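Local coordinates for protein interferon gamma receptor 1 (Gallus gallus, PDB 4EQ3) that is probably the ligand-binding chain of a cell-surface interferon gamma receptor, its extracellular part built from two fibronectin type III domains, at residues F24-Y29 with F101-H106; F41-K46 with T65-S70; K52-S57 with S70-E75. All coordinates share one frame; numbering follows the deposited sequence.

Contact 1: residues F24-Y29 with F101-H106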
# COMPACT_ATOMS: atom_id res chain seq x y z
N PHE A 24 1.17 -2.31 -0.36
CA PHE A 24 2.16 -3.38 -0.38
C PHE A 24 2.49 -3.87 -1.78
O PHE A 24 3.20 -4.86 -1.94
CB PHE A 24 1.72 -4.53 0.53
CG PHE A 24 1.59 -4.13 1.97
CD1 PHE A 24 2.72 -3.99 2.76
CD2 PHE A 24 0.35 -3.86 2.52
CE1 PHE A 24 2.61 -3.61 4.09
CE2 PHE A 24 0.23 -3.47 3.85
CZ PHE A 24 1.36 -3.35 4.63
N ARG A 25 1.96 -3.18 -2.78
CA ARG A 25 2.44 -3.35 -4.15
C ARG A 25 3.50 -2.28 -4.40
O ARG A 25 3.21 -1.09 -4.42
CB ARG A 25 1.29 -3.22 -5.16
CG ARG A 25 1.69 -3.50 -6.61
CD ARG A 25 1.97 -5.00 -6.89
NE ARG A 25 0.76 -5.82 -6.90
CZ ARG A 25 0.70 -7.06 -7.41
NH1 ARG A 25 -0.44 -7.73 -7.38
NH2 ARG A 25 1.77 -7.62 -7.96
N THR A 26 4.74 -2.72 -4.57
CA THR A 26 5.82 -1.78 -4.80
C THR A 26 6.37 -1.90 -6.21
O THR A 26 6.78 -2.99 -6.63
CB THR A 26 6.97 -1.98 -3.80
OG1 THR A 26 6.45 -1.90 -2.47
CG2 THR A 26 8.03 -0.92 -3.99
N VAL A 27 6.40 -0.78 -6.92
CA VAL A 27 6.90 -0.79 -8.28
C VAL A 27 7.90 0.32 -8.54
O VAL A 27 7.73 1.46 -8.09
CB VAL A 27 5.75 -0.72 -9.31
CG1 VAL A 27 6.28 -1.07 -10.69
CG2 VAL A 27 4.64 -1.68 -8.93
N LEU A 28 8.96 -0.03 -9.25
CA LEU A 28 10.02 0.89 -9.60
C LEU A 28 9.82 1.35 -11.03
O LEU A 28 9.59 0.53 -11.91
CB LEU A 28 11.39 0.21 -9.48
CG LEU A 28 12.58 0.96 -10.08
CD1 LEU A 28 12.94 2.20 -9.26
CD2 LEU A 28 13.79 0.03 -10.18
N TYR A 29 9.89 2.65 -11.26
CA TYR A 29 9.71 3.19 -12.59
C TYR A 29 10.89 4.05 -12.98
O TYR A 29 11.52 4.66 -12.13
CB TYR A 29 8.46 4.07 -12.64
CG TYR A 29 7.18 3.37 -12.26
CD1 TYR A 29 6.51 2.57 -13.18
CD2 TYR A 29 6.62 3.52 -10.99
CE1 TYR A 29 5.32 1.94 -12.84
CE2 TYR A 29 5.43 2.89 -10.65
CZ TYR A 29 4.78 2.10 -11.58
OH TYR A 29 3.61 1.46 -11.27
N PHE A 101 14.85 3.61 0.32
CA PHE A 101 13.45 3.23 0.43
C PHE A 101 13.20 2.44 1.70
O PHE A 101 13.86 1.44 1.97
CB PHE A 101 12.98 2.43 -0.79
CG PHE A 101 11.57 1.89 -0.66
CD1 PHE A 101 10.48 2.67 -1.03
CD2 PHE A 101 11.35 0.62 -0.16
CE1 PHE A 101 9.18 2.17 -0.90
CE2 PHE A 101 10.05 0.12 -0.04
CZ PHE A 101 8.97 0.90 -0.40
N VAL A 102 12.23 2.92 2.47
CA VAL A 102 11.77 2.25 3.67
C VAL A 102 10.26 2.12 3.63
O VAL A 102 9.55 3.13 3.60
CB VAL A 102 12.16 3.06 4.92
CG1 VAL A 102 11.76 2.31 6.15
CG2 VAL A 102 13.66 3.34 4.91
N LEU A 103 9.77 0.89 3.61
CA LEU A 103 8.34 0.65 3.43
C LEU A 103 7.48 1.38 4.45
O LEU A 103 6.46 1.97 4.10
CB LEU A 103 8.03 -0.85 3.43
CG LEU A 103 6.57 -1.24 3.12
CD1 LEU A 103 6.18 -0.79 1.71
CD2 LEU A 103 6.38 -2.74 3.27
N GLN A 104 7.89 1.35 5.72
CA GLN A 104 7.15 2.02 6.79
C GLN A 104 7.04 3.52 6.57
O GLN A 104 6.07 4.16 6.98
CB GLN A 104 7.83 1.75 8.15
CG GLN A 104 7.22 2.51 9.32
CD GLN A 104 7.86 3.87 9.53
OE1 GLN A 104 9.08 4.01 9.48
NE2 GLN A 104 7.03 4.87 9.77
N LYS A 105 8.06 4.10 5.94
CA LYS A 105 8.11 5.54 5.72
C LYS A 105 7.48 5.90 4.40
O LYS A 105 6.71 6.86 4.30
CB LYS A 105 9.55 6.05 5.74
CG LYS A 105 10.25 5.89 7.08
CD LYS A 105 11.74 6.24 6.95
CE LYS A 105 11.95 7.65 6.40
NZ LYS A 105 13.41 7.96 6.22
N HIS A 106 7.81 5.15 3.37
CA HIS A 106 7.45 5.54 2.02
C HIS A 106 6.24 4.82 1.45
O HIS A 106 5.64 5.28 0.48
CB HIS A 106 8.66 5.37 1.09
CG HIS A 106 9.88 6.09 1.58
ND1 HIS A 106 9.88 7.44 1.86
CD2 HIS A 106 11.13 5.65 1.84
CE1 HIS A 106 11.08 7.80 2.27
NE2 HIS A 106 11.86 6.73 2.26
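Phe24 and Leu103 mark the nearest approach of the two backbones, with 8.3 Å between their CA atoms, at the base of the N-terminal fibronectin type III domain. Here Phe24, in a left-handed conformation (phi 74°), ends the hairpin turn that leads into strand 25-31, while helix 103-106 is a single turn beyond strand 91-97. Val102 is its N-cap residue, and the Val102 O atom accepts from both Lys105 N and His106 N. Apolar side chains bridge the gap between the segments. Leu103 reaches out with CG opposite its own backbone N (chi1 -174°), and its CD2 arrives at the edge of the Phe24 ring, near the ring plane, 3.9 Å from Phe24 CD1. The large aromatic suits this place because it also packs edge-to-face with Phe132 and Phe196, so Leu103 borders one edge of a ring that probably also packs against the C-terminal domain. Further along the strand, Thr26 and Phe101 approach from opposite directions, and Thr26 CG2 meets Phe101 CZ obliquely at 4.1 Å. Threonine serves two needs here: its methyl joins the apolar contact, whereas its hydroxyl bonds to Ser21 OG. That same oxygen, Thr26 OG1, lies 4.3 Å from Leu103 CD1.

Contact 2: residues F41-K46 with T65-S70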
# COMPACT_ATOMS: atom_id res chain seq x y z
N PHE A 41 16.89 -3.31 -19.91
CA PHE A 41 17.38 -2.81 -18.63
C PHE A 41 17.69 -3.92 -17.64
O PHE A 41 17.18 -5.03 -17.75
CB PHE A 41 16.37 -1.82 -18.03
CG PHE A 41 16.03 -0.68 -18.94
CD1 PHE A 41 16.90 0.38 -19.12
CD2 PHE A 41 14.82 -0.66 -19.63
CE1 PHE A 41 16.59 1.43 -19.96
CE2 PHE A 41 14.50 0.38 -20.48
CZ PHE A 41 15.38 1.43 -20.65
N VAL A 42 18.55 -3.61 -16.67
CA VAL A 42 18.84 -4.54 -15.59
C VAL A 42 18.68 -3.85 -14.25
O VAL A 42 19.30 -2.82 -13.99
CB VAL A 42 20.26 -5.13 -15.68
CG1 VAL A 42 20.47 -6.14 -14.58
CG2 VAL A 42 20.48 -5.77 -17.05
N VAL A 43 17.84 -4.43 -13.39
CA VAL A 43 17.55 -3.84 -12.09
C VAL A 43 18.20 -4.66 -10.98
O VAL A 43 18.10 -5.89 -10.98
CB VAL A 43 16.04 -3.78 -11.82
CG1 VAL A 43 15.76 -3.18 -10.45
CG2 VAL A 43 15.33 -2.99 -12.91
N GLU A 44 18.84 -3.98 -10.04
CA GLU A 44 19.39 -4.65 -8.86
C GLU A 44 18.81 -4.09 -7.56
O GLU A 44 18.39 -2.93 -7.50
CB GLU A 44 20.91 -4.52 -8.84
CG GLU A 44 21.57 -5.16 -10.04
CD GLU A 44 23.07 -5.28 -9.85
OE1 GLU A 44 23.71 -4.30 -9.42
OE2 GLU A 44 23.60 -6.38 -10.12
N VAL A 45 18.80 -4.92 -6.52
CA VAL A 45 18.34 -4.50 -5.20
C VAL A 45 19.44 -4.70 -4.14
O VAL A 45 20.16 -5.69 -4.18
CB VAL A 45 17.09 -5.29 -4.80
CG1 VAL A 45 17.35 -6.79 -4.90
CG2 VAL A 45 16.64 -4.90 -3.39
N LYS A 46 19.60 -3.77 -3.25
CA LYS A 46 20.51 -3.90 -2.13
C LYS A 46 19.70 -4.05 -0.80
O LYS A 46 19.17 -3.10 -0.32
CB LYS A 46 21.47 -2.73 -2.10
CG LYS A 46 22.36 -2.70 -0.92
CD LYS A 46 23.55 -1.84 -1.06
CE LYS A 46 23.25 -0.39 -1.19
NZ LYS A 46 24.25 0.50 -0.71
N THR A 65 9.87 -0.21 -18.86
CA THR A 65 10.53 0.81 -18.05
C THR A 65 9.96 0.79 -16.64
O THR A 65 9.77 1.83 -16.01
CB THR A 65 10.34 2.21 -18.66
OG1 THR A 65 8.97 2.38 -19.04
CG2 THR A 65 11.22 2.37 -19.89
N SER A 66 9.67 -0.42 -16.15
CA SER A 66 9.17 -0.60 -14.80
C SER A 66 9.55 -1.98 -14.30
O SER A 66 9.84 -2.88 -15.09
CB SER A 66 7.64 -0.40 -14.74
OG SER A 66 6.94 -1.39 -15.48
N CYS A 67 9.56 -2.14 -12.99
CA CYS A 67 9.90 -3.42 -12.38
C CYS A 67 9.11 -3.59 -11.10
O CYS A 67 9.13 -2.71 -10.24
CB CYS A 67 11.41 -3.46 -12.07
SG CYS A 67 11.92 -4.94 -11.19
N ASP A 68 8.40 -4.71 -10.98
CA ASP A 68 7.60 -4.97 -9.78
C ASP A 68 8.53 -5.55 -8.72
O ASP A 68 9.07 -6.64 -8.89
CB ASP A 68 6.44 -5.94 -10.08
CG ASP A 68 5.50 -6.13 -8.89
OD1 ASP A 68 5.76 -5.59 -7.79
OD2 ASP A 68 4.47 -6.82 -9.03
N LEU A 69 8.70 -4.81 -7.63
CA LEU A 69 9.66 -5.16 -6.58
C LEU A 69 9.00 -5.84 -5.39
O LEU A 69 9.67 -6.14 -4.39
CB LEU A 69 10.39 -3.90 -6.09
CG LEU A 69 11.13 -3.03 -7.11
CD1 LEU A 69 11.66 -1.77 -6.44
CD2 LEU A 69 12.27 -3.82 -7.75
N SER A 70 7.69 -6.08 -5.49
CA SER A 70 6.92 -6.56 -4.35
C SER A 70 7.45 -7.86 -3.75
O SER A 70 7.21 -8.14 -2.57
CB SER A 70 5.45 -6.75 -4.74
OG SER A 70 4.88 -5.54 -5.21
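Across the interior of a beta-sandwich, Val43 of the four-stranded sheet faces Cys67 and Leu69 of the three-stranded one, and Phe41 lies against Thr65. Residue numbers rise in the same direction along both segments. The CA atoms of Val43 and Cys67 are 7.7 Å apart, a gap filled by side chains. Val43 splits its work between two methyls: with CG1 opposite the backbone N (chi1 179°), CG2 is left to touch Cys67 CB at 4.0 Å, while CG1 leans more loosely on Leu69 CD2 at 4.5 Å. Beta-branched valine suits a strand and offers both methyls to the facing sheet. Cys67 SG is itself joined to Cys59, in the strand next to 40-46. Nearer the border, Phe41 and Thr65 run side by side, and Thr65 CG2 comes obliquely to Phe41 CE2 at 3.9 Å. Phe41 is better buried than its partner, for its ring also packs edge-to-face with Trp30 and Tyr32. As strand 66-68 ends, an Asx turn redirects the chain: Asp68 OD1 receives Ser70 N at 3.0 Å from above the carboxylate plane and Ser70 OG at 2.7 Å on its syn lone pair. Two donors thus grip one oxygen, while Asp68 OD2 forms a salt bridge with Arg25, so both ends of the carboxylate are held. The three- and four-stranded sheets packed face to face are typical of a fibronectin type III sandwich, to which the Cys59-Cys67 bridge is an addition here.

Contact 3: residues K52-S57 with S70-E75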
# COMPACT_ATOMS: atom_id res chain seq x y z
N LYS A 52 24.75 -5.56 0.09
CA LYS A 52 25.25 -5.67 -1.26
C LYS A 52 24.17 -5.77 -2.36
O LYS A 52 23.19 -6.39 -2.16
CB LYS A 52 26.24 -6.84 -1.35
CG LYS A 52 27.52 -6.59 -0.66
CD LYS A 52 28.16 -7.84 -0.13
CE LYS A 52 29.57 -7.58 0.22
NZ LYS A 52 29.65 -6.30 0.87
N TYR A 53 24.38 -5.16 -3.51
CA TYR A 53 23.43 -5.27 -4.61
C TYR A 53 23.43 -6.68 -5.17
O TYR A 53 24.47 -7.34 -5.24
CB TYR A 53 23.76 -4.28 -5.73
CG TYR A 53 23.25 -2.89 -5.45
CD1 TYR A 53 21.91 -2.58 -5.65
CD2 TYR A 53 24.10 -1.90 -4.99
CE1 TYR A 53 21.44 -1.31 -5.39
CE2 TYR A 53 23.64 -0.63 -4.73
CZ TYR A 53 22.30 -0.34 -4.94
OH TYR A 53 21.82 0.92 -4.69
N GLN A 54 22.24 -7.13 -5.55
CA GLN A 54 22.08 -8.40 -6.22
C GLN A 54 21.02 -8.22 -7.29
O GLN A 54 20.21 -7.29 -7.21
CB GLN A 54 21.64 -9.47 -5.23
CG GLN A 54 20.22 -9.30 -4.75
CD GLN A 54 19.87 -10.31 -3.69
OE1 GLN A 54 20.56 -10.44 -2.68
NE2 GLN A 54 18.78 -11.05 -3.91
N THR A 55 21.01 -9.11 -8.27
CA THR A 55 20.07 -8.99 -9.38
C THR A 55 18.63 -9.27 -8.97
O THR A 55 18.35 -10.18 -8.19
CB THR A 55 20.50 -9.91 -10.56
OG1 THR A 55 20.92 -9.10 -11.66
CG2 THR A 55 19.34 -10.80 -11.00
N VAL A 56 17.71 -8.46 -9.49
CA VAL A 56 16.29 -8.73 -9.38
C VAL A 56 15.88 -9.64 -10.54
O VAL A 56 15.69 -9.18 -11.66
CB VAL A 56 15.47 -7.44 -9.47
CG1 VAL A 56 14.00 -7.75 -9.33
CG2 VAL A 56 15.92 -6.46 -8.39
N SER A 57 15.75 -10.93 -10.26
CA SER A 57 15.69 -11.94 -11.32
C SER A 57 14.63 -11.65 -12.38
O SER A 57 14.87 -11.82 -13.57
CB SER A 57 15.48 -13.33 -10.74
OG SER A 57 14.24 -13.40 -10.04
N SER A 70 7.69 -6.08 -5.49
CA SER A 70 6.92 -6.56 -4.35
C SER A 70 7.45 -7.86 -3.75
O SER A 70 7.21 -8.14 -2.57
CB SER A 70 5.45 -6.75 -4.74
OG SER A 70 4.88 -5.54 -5.21
N GLU A 71 8.15 -8.65 -4.54
CA GLU A 71 8.64 -9.94 -4.06
C GLU A 71 10.05 -9.84 -3.49
O GLU A 71 10.56 -10.81 -2.94
CB GLU A 71 8.60 -10.98 -5.17
CG GLU A 71 7.20 -11.26 -5.72
CD GLU A 71 6.27 -11.89 -4.68
OE1 GLU A 71 6.52 -13.05 -4.28
OE2 GLU A 71 5.28 -11.23 -4.29
N GLU A 72 10.67 -8.67 -3.62
CA GLU A 72 12.03 -8.46 -3.16
C GLU A 72 12.05 -7.77 -1.80
O GLU A 72 13.09 -7.65 -1.16
CB GLU A 72 12.80 -7.59 -4.15
CG GLU A 72 12.85 -8.16 -5.56
CD GLU A 72 13.79 -9.34 -5.67
OE1 GLU A 72 14.76 -9.41 -4.87
OE2 GLU A 72 13.55 -10.21 -6.54
N ILE A 73 10.89 -7.29 -1.38
CA ILE A 73 10.80 -6.50 -0.16
C ILE A 73 10.08 -7.28 0.91
O ILE A 73 8.89 -7.57 0.80
CB ILE A 73 10.08 -5.17 -0.43
CG1 ILE A 73 10.90 -4.34 -1.42
CG2 ILE A 73 9.83 -4.42 0.87
CD1 ILE A 73 10.19 -3.11 -1.95
N ASN A 74 10.81 -7.65 1.95
CA ASN A 74 10.20 -8.44 3.02
C ASN A 74 10.62 -7.93 4.39
O ASN A 74 10.66 -8.68 5.37
CB ASN A 74 10.54 -9.91 2.85
CG ASN A 74 11.98 -10.14 2.49
OD1 ASN A 74 12.88 -9.83 3.27
ND2 ASN A 74 12.21 -10.69 1.30
N GLU A 75 10.94 -6.64 4.43
CA GLU A 75 11.25 -5.94 5.66
C GLU A 75 10.49 -4.63 5.58
O GLU A 75 10.54 -3.96 4.55
CB GLU A 75 12.75 -5.66 5.76
CG GLU A 75 13.63 -6.90 5.86
CD GLU A 75 13.49 -7.60 7.20
OE1 GLU A 75 12.98 -6.97 8.15
OE2 GLU A 75 13.90 -8.78 7.30
O HOH W 1 16.92 -10.72 -5.77
O HOH W 2 15.55 -11.78 -7.41
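Val56 and Glu72 lie where the backbones come nearest, 7.5 Å between CA atoms, as the start of strand 54-62 passes the irregular loop that follows strand 66-68. Direct contact is largely the work of these two residues. Glu72 bends at chi2 (-73°), which brings its chain over the valine: Val56 CG1 touches Glu72 CG at 4.0 Å and Glu72 OE2 at 3.7 Å. Glu72 CG and the OE2 side of the carboxylate thus lie against a buried apolar residue, while the oxygens still reach water. Two water sites lie between the carboxylate and the strand, too close together for both to be full at once, so the bridge is probably made by one or the other, or by each in part. With water 1 in place, it would accept from Gln54 NE2 at 2.7 Å and meet Glu72 OE1, also at 2.7 Å. Strand 54-62 is an edge strand of its four-stranded fibronectin type III sheet, and the geometry follows from this: Val56 N and Gln54 O bond inward to strand 40-46, whereas Thr55 O and Ser57 N are turned to the water sites. Water 2, the alternative, would accept from Ser57 N at 3.0 Å and meet Glu72 OE2 at 2.7 Å. Gln54, at the exposed side, has a chain long enough to bring NE2 to water 1, with Gln54 NE2 still 4.4 Å short of Glu72 OE1. On the loop side, Glu71 is held by a salt bridge to Arg138, and Glu72 itself also packs on Val45.

In the fold
The contacts run from the junction between the two domains (contact 1) into the N-terminal one (contacts 2 and 3). Contacts 1 and 2, with centres about 12 Å apart, meet in the three-stranded sheet, where Thr26 O lies 2.8 Å from Leu69 N and Leu28 N lies 2.9 Å from Cys67 O. Contacts 2 and 3 are closer, about 8 Å between centres: they share Ser70, and Val43 O stands 3.0 Å from Val56 N in the opposite sheet. Ser70 also reaches contact 1, its OG 2.9 Å from Thr26 N. Along the chain, contacts 2 and 3 interleave, and both are nested within the loop that contact 1 closes.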